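Local structure of AP endonuclease, family protein 2 (Mycobacterium smegmatis, 5TNV) at residues G52-A55 with K56-R59; K243-P246 with Y247-F250; R314-I317 with L318-T322. The protein binds a magnesium ion in a xylose isomerase-like TIM barrel and may act as an endonuclease. One frame throughout, in Å; residues are numbered along the deposited sequence.

Contact 1 (G52-A55 with K56-R59); sequences GVWA and KQLR
Trp54 and Gln57 meet on one flank of helix 51-63, where the amide oxygen Gln57 OE1 comes to the edge of the indole, near its plane, 4.4 Å from Trp54 CD1. Gln57 gets there because its CG sits beside the backbone N (chi1 -66°) and the chain then runs extended, back along the helix towards the earlier turn. OE1 accepts its hydrogen bond from the indole NH of Trp75, while Trp54 NE1 donates to the carbonyl of Ile46, so Trp54 NE1 and Gln57 OE1 both find partners nearby.

Leu58, one turn after Trp54, lays its branch over the carbonyl of Trp54, with Leu58 CG 3.4 Å from Trp54 O. That oxygen accepts from Leu58 N in a bond of 3.0 Å. Leucine suits this buried face, which packs with Ala55 against Val92 and Leu93 of helix 83-95; the small Ala55, which touches Val92, probably helps that helix pack closely.

Arg59 swings the other way, its CG beside its own carbonyl carbon (chi1 -167°), and a bend at chi3 folds the guanidinium back until NH2 is 4.4 Å from Ala55 CB. There it forms a salt bridge to Glu96. Lys56 N bonds to Gly52 O at 3.2 Å, whereas Val53 O receives weak bonds. Apolar groups thus pack against helix 83-95, while amide, indole NH and guanidinium find polar partners beyond the helix.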
# COMPACT_ATOMS: atom_id res chain seq x y z
N GLY A 52 5.56 -25.68 -23.70
CA GLY A 52 6.60 -24.74 -23.31
C GLY A 52 6.08 -23.35 -23.03
O GLY A 52 6.67 -22.60 -22.23
N VAL A 53 5.00 -22.94 -23.67
CA VAL A 53 4.35 -21.68 -23.39
C VAL A 53 3.72 -21.73 -21.99
O VAL A 53 3.89 -20.79 -21.19
CB VAL A 53 3.33 -21.39 -24.48
CG1 VAL A 53 2.46 -20.20 -24.14
CG2 VAL A 53 4.05 -21.07 -25.80
N TRP A 54 3.00 -22.77 -21.67
CA TRP A 54 2.46 -22.97 -20.33
C TRP A 54 3.59 -22.94 -19.33
O TRP A 54 3.47 -22.35 -18.25
CB TRP A 54 1.77 -24.31 -20.26
CG TRP A 54 0.61 -24.54 -21.20
CD1 TRP A 54 -0.14 -23.62 -21.84
CD2 TRP A 54 0.08 -25.80 -21.58
NE1 TRP A 54 -1.11 -24.22 -22.59
CE2 TRP A 54 -1.00 -25.57 -22.46
CE3 TRP A 54 0.41 -27.13 -21.30
CZ2 TRP A 54 -1.75 -26.60 -23.03
CZ3 TRP A 54 -0.33 -28.14 -21.85
CH2 TRP A 54 -1.39 -27.89 -22.71
N ALA A 55 4.70 -23.58 -19.65
CA ALA A 55 5.83 -23.67 -18.72
C ALA A 55 6.35 -22.30 -18.35
O ALA A 55 6.70 -22.06 -17.20
CB ALA A 55 6.96 -24.49 -19.32
N LYS A 56 6.46 -21.38 -19.30
CA LYS A 56 6.99 -20.05 -19.01
C LYS A 56 6.04 -19.26 -18.12
O LYS A 56 6.49 -18.42 -17.33
CB LYS A 56 7.35 -19.33 -20.28
CG LYS A 56 8.63 -19.88 -20.94
CD LYS A 56 9.42 -18.83 -21.73
CE LYS A 56 10.46 -19.45 -22.66
NZ LYS A 56 10.37 -18.95 -24.06
N GLN A 57 4.73 -19.47 -18.24
CA GLN A 57 3.76 -18.81 -17.34
C GLN A 57 3.90 -19.39 -15.94
O GLN A 57 4.03 -18.63 -14.96
CB GLN A 57 2.35 -18.98 -17.89
CG GLN A 57 2.13 -18.28 -19.19
CD GLN A 57 0.76 -18.57 -19.78
OE1 GLN A 57 0.33 -19.73 -19.84
NE2 GLN A 57 0.06 -17.51 -20.18
N LEU A 58 3.93 -20.71 -15.83
CA LEU A 58 4.11 -21.40 -14.55
C LEU A 58 5.43 -20.95 -13.88
O LEU A 58 5.49 -20.75 -12.67
CB LEU A 58 4.09 -22.87 -14.77
CG LEU A 58 2.73 -23.48 -15.09
CD1 LEU A 58 2.89 -24.85 -15.72
CD2 LEU A 58 1.84 -23.54 -13.82
N ARG A 59 6.47 -20.78 -14.69
CA ARG A 59 7.79 -20.39 -14.16
C ARG A 59 7.72 -19.06 -13.43
O ARG A 59 8.39 -18.87 -12.41
CB ARG A 59 8.77 -20.31 -15.31
CG ARG A 59 10.23 -20.22 -14.87
CD ARG A 59 11.17 -20.32 -16.08
NE ARG A 59 10.98 -21.64 -16.72
CZ ARG A 59 11.25 -21.89 -17.99
NH1 ARG A 59 11.78 -20.98 -18.77
NH2 ARG A 59 11.04 -23.10 -18.47

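Contact 2 (K243-P246 with Y247-F250); sequences KVLP and YSNF
The phenol ring of Tyr247 presents its edge to the last helical turn before it: Lys243 O lies in the ring plane, 3.7 Å from Tyr247 CD2, and Val244 O is also near that plane. Pro246 C lies obliquely to the ring, and Pro246 CB makes an apolar contact of 4.1 Å with Tyr247 CD2. This is the C-terminal end of helix 237-244, which passes through a short 3-10 turn into the loop leading to barrel strand 251-261. The ring owes its place to a CG set beside the backbone N (chi1 -57°), and it packs also on Val207 and Ile210 of helix 203-213. An aromatic residue suits this partly exposed seam, covering apolar neighbours while its hydroxyl makes a weak hydrogen bond to Lys211.

Proline keeps a helical phi but has no N-H with which to continue the helical ladder, which suits a place where helix gives way to a 3-10 turn. The carbonyl of Val244 takes two bonds from opposite faces of its plane: one from Tyr247 N, an i to i+3 bond of the 3-10 kind, and one from the hydroxyl of Ser248, whose OG donates at 2.9 Å. Serine is short enough to turn OG back over the helix end, with OG beside its own backbone N (chi1 -65°). Val244, on the buried side, packs against Leu220 of strand 218-221, and both Tyr247 and Asn249 share backbone hydrogen bonds with that residue. At the exit from the turn, Leu245 O accepts from Ser248 N. A water 2.7 Å from Leu245 O donates to that oxygen and also to Ser248 O.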
# COMPACT_ATOMS: atom_id res chain seq x y z
N LYS A 243 -19.33 -15.44 11.10
CA LYS A 243 -20.52 -16.18 10.73
C LYS A 243 -20.19 -17.33 9.79
O LYS A 243 -20.83 -18.37 9.90
CB LYS A 243 -21.52 -15.23 10.06
CG LYS A 243 -22.33 -14.35 10.94
CD LYS A 243 -23.32 -13.55 10.10
CE LYS A 243 -24.07 -12.76 11.13
NZ LYS A 243 -25.14 -12.03 10.42
N VAL A 244 -19.35 -17.08 8.80
CA VAL A 244 -19.18 -18.06 7.72
C VAL A 244 -18.01 -19.01 7.91
O VAL A 244 -18.03 -20.12 7.34
CB VAL A 244 -19.13 -17.39 6.32
CG1 VAL A 244 -20.47 -16.73 6.01
CG2 VAL A 244 -17.98 -16.41 6.21
N LEU A 245 -16.97 -18.64 8.67
CA LEU A 245 -15.83 -19.54 8.85
C LEU A 245 -16.20 -20.92 9.39
O LEU A 245 -15.55 -21.89 8.94
CB LEU A 245 -14.74 -18.87 9.68
CG LEU A 245 -13.90 -17.86 8.89
CD1 LEU A 245 -13.05 -17.05 9.86
CD2 LEU A 245 -13.03 -18.53 7.84
N PRO A 246 -17.16 -21.08 10.31
CA PRO A 246 -17.51 -22.44 10.77
C PRO A 246 -17.95 -23.38 9.66
O PRO A 246 -17.93 -24.58 9.88
CB PRO A 246 -18.67 -22.19 11.75
CG PRO A 246 -18.37 -20.82 12.30
CD PRO A 246 -17.91 -20.06 11.05
N TYR A 247 -18.37 -22.87 8.51
CA TYR A 247 -18.89 -23.66 7.41
C TYR A 247 -17.92 -23.74 6.23
O TYR A 247 -18.29 -24.24 5.18
CB TYR A 247 -20.22 -23.06 6.91
CG TYR A 247 -21.26 -22.95 7.99
CD1 TYR A 247 -22.06 -24.03 8.26
CD2 TYR A 247 -21.43 -21.78 8.72
CE1 TYR A 247 -23.03 -23.96 9.25
CE2 TYR A 247 -22.38 -21.70 9.72
CZ TYR A 247 -23.16 -22.80 9.97
OH TYR A 247 -24.16 -22.72 10.98
N SER A 248 -16.71 -23.20 6.39
CA SER A 248 -15.76 -23.01 5.30
C SER A 248 -14.76 -24.15 5.15
O SER A 248 -14.14 -24.58 6.12
CB SER A 248 -15.04 -21.67 5.51
OG SER A 248 -15.93 -20.58 5.41
N ASN A 249 -14.56 -24.54 3.89
CA ASN A 249 -13.62 -25.65 3.58
C ASN A 249 -12.52 -25.23 2.60
O ASN A 249 -11.72 -26.08 2.21
CB ASN A 249 -14.36 -26.89 3.10
CG ASN A 249 -15.06 -26.67 1.77
OD1 ASN A 249 -15.23 -25.55 1.29
ND2 ASN A 249 -15.58 -27.74 1.19
N PHE A 250 -12.47 -23.98 2.20
CA PHE A 250 -11.55 -23.46 1.18
C PHE A 250 -11.60 -21.94 1.32
O PHE A 250 -12.58 -21.42 1.82
CB PHE A 250 -12.05 -23.89 -0.20
CG PHE A 250 -11.22 -23.42 -1.38
CD1 PHE A 250 -9.85 -23.62 -1.42
CD2 PHE A 250 -11.84 -22.81 -2.47
CE1 PHE A 250 -9.10 -23.23 -2.50
CE2 PHE A 250 -11.08 -22.42 -3.57
CZ PHE A 250 -9.73 -22.64 -3.60
O HOH W 1 -14.02 -24.17 9.06

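Contact 3 (R314-I317 with L318-T322); sequences REYI and LQVLT
Helix 306-325, the C-terminal helix that follows strand 297-299 of the barrel, carries the pair Tyr316 and Val320 on successive turns. Val320 CG2 sits over one face of the tyrosine ring, offset toward its rim, 4.1 Å from the ring centroid and 20° off the normal, a CH-pi contact. The nearest carbons are Tyr316 CE2 and Val320 CG2, 3.9 Å apart. Tyr316 turns its CG beside its own carbonyl carbon (chi1 173°), which carries the ring forward along the helix to the valine methyl. A beta-branched residue is apt here: one methyl lies over the aromatic face, and the side chain also packs on Arg282 and Ile285 of helix 281-290. The phenol reaches beyond the chain, where its OH is hydrogen-bonded to Asp305 of the second subunit.

On the side facing the sheet, Ile317 and Leu321 run side by side in the same direction, with Ile317 CG2 3.8 Å from Leu321 CD1. Both rest on Phe297 of strand 297-299, and Ile317 also touches Cys299 and Ile29, so two branched aliphatic residues contribute to the layer between helix and strands. Behind them, Leu321 N bonds to Ile317 O at 2.9 Å.

Tyr316 O serves two donors. Val320 N bonds to it at 3.1 Å, and a water bridges from the same oxygen to Gln319 OE1, donating to the latter at 2.7 Å. Gln319 bends at chi2 (-79°) and its OE1 accepts from Arg282 as well, which should help fix the amide's rotation. Such an amphipathic helix, with aliphatic residues turned to the strands and polar groups at its margins, is typical of the outer layer of a TIM barrel.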
# COMPACT_ATOMS: atom_id res chain seq x y z
N ARG A 314 1.12 -14.71 -0.16
CA ARG A 314 1.50 -16.05 0.26
C ARG A 314 2.51 -15.97 1.41
O ARG A 314 2.39 -16.67 2.42
CB ARG A 314 2.10 -16.84 -0.91
CG ARG A 314 2.80 -18.11 -0.42
CD ARG A 314 3.46 -18.91 -1.56
NE ARG A 314 4.39 -19.92 -0.97
CZ ARG A 314 5.57 -19.59 -0.52
NH1 ARG A 314 6.06 -18.40 -0.60
NH2 ARG A 314 6.29 -20.54 0.03
N GLU A 315 3.54 -15.13 1.26
CA GLU A 315 4.54 -14.99 2.32
C GLU A 315 3.89 -14.52 3.61
O GLU A 315 4.27 -14.95 4.70
CB GLU A 315 5.66 -14.07 1.88
CG GLU A 315 6.53 -14.69 0.82
CD GLU A 315 7.67 -13.83 0.35
OE1 GLU A 315 7.78 -12.71 0.83
OE2 GLU A 315 8.44 -14.29 -0.53
N TYR A 316 2.93 -13.60 3.50
CA TYR A 316 2.19 -13.09 4.64
C TYR A 316 1.46 -14.20 5.37
O TYR A 316 1.56 -14.32 6.60
CB TYR A 316 1.23 -12.01 4.13
CG TYR A 316 0.28 -11.51 5.20
CD1 TYR A 316 0.68 -10.46 6.02
CD2 TYR A 316 -0.98 -12.03 5.40
CE1 TYR A 316 -0.13 -9.97 7.01
CE2 TYR A 316 -1.81 -11.51 6.37
CZ TYR A 316 -1.38 -10.47 7.18
OH TYR A 316 -2.23 -9.97 8.13
N ILE A 317 0.69 -14.99 4.64
CA ILE A 317 -0.07 -16.09 5.23
C ILE A 317 0.88 -17.06 5.92
O ILE A 317 0.62 -17.53 7.03
CB ILE A 317 -0.95 -16.80 4.18
CG1 ILE A 317 -2.02 -15.86 3.62
CG2 ILE A 317 -1.57 -18.07 4.73
CD1 ILE A 317 -2.67 -16.35 2.36
N LEU A 318 2.00 -17.39 5.28
CA LEU A 318 2.94 -18.33 5.87
C LEU A 318 3.44 -17.78 7.21
O LEU A 318 3.56 -18.57 8.16
CB LEU A 318 4.05 -18.59 4.85
CG LEU A 318 5.21 -19.46 5.33
CD1 LEU A 318 4.71 -20.85 5.66
CD2 LEU A 318 6.32 -19.44 4.29
N GLN A 319 3.73 -16.50 7.35
CA GLN A 319 4.19 -15.98 8.65
C GLN A 319 3.06 -16.08 9.65
O GLN A 319 3.33 -16.41 10.84
CB GLN A 319 4.73 -14.56 8.49
CG GLN A 319 5.40 -14.04 9.76
CD GLN A 319 4.50 -13.52 10.88
OE1 GLN A 319 3.40 -13.00 10.64
NE2 GLN A 319 4.93 -13.70 12.10
N VAL A 320 1.85 -15.70 9.32
CA VAL A 320 0.74 -15.73 10.25
C VAL A 320 0.55 -17.17 10.76
O VAL A 320 0.40 -17.41 11.96
CB VAL A 320 -0.55 -15.16 9.62
CG1 VAL A 320 -1.77 -15.40 10.50
CG2 VAL A 320 -0.41 -13.67 9.34
N LEU A 321 0.54 -18.12 9.83
CA LEU A 321 0.36 -19.54 10.18
C LEU A 321 1.49 -20.03 11.03
O LEU A 321 1.28 -20.78 12.00
CB LEU A 321 0.26 -20.42 8.92
CG LEU A 321 -0.97 -20.25 8.05
CD1 LEU A 321 -0.85 -21.12 6.81
CD2 LEU A 321 -2.29 -20.57 8.79
N THR A 322 2.72 -19.64 10.69
CA THR A 322 3.89 -20.13 11.44
C THR A 322 3.75 -19.72 12.91
O THR A 322 3.92 -20.53 13.82
CB THR A 322 5.18 -19.60 10.86
OG1 THR A 322 5.35 -20.13 9.53
CG2 THR A 322 6.42 -19.96 11.68
O HOH W 2 2.55 -11.76 8.43

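From the N terminus the chain meets contact 1 first, in helix 51-63, the crossover between parallel strands 29-32 and 68-70. Contact 2 follows much later, where helix 237-244 gives way to strand 251-261, and contact 3 comes last, in helix 306-325 after strand 297-299. Each joins consecutive segments through residues three to five apart and closes no more than a turn or so of chain; the three lie in series, neither nested nor crossing. Contacts 1 and 2 fall on opposite sides of the chain's centre, their centres 34 Å apart, whereas contacts 2 and 3 are 19 Å apart between centres. Strand 29-32, which precedes contact 1's helix, also touches contact 3 through Ile29.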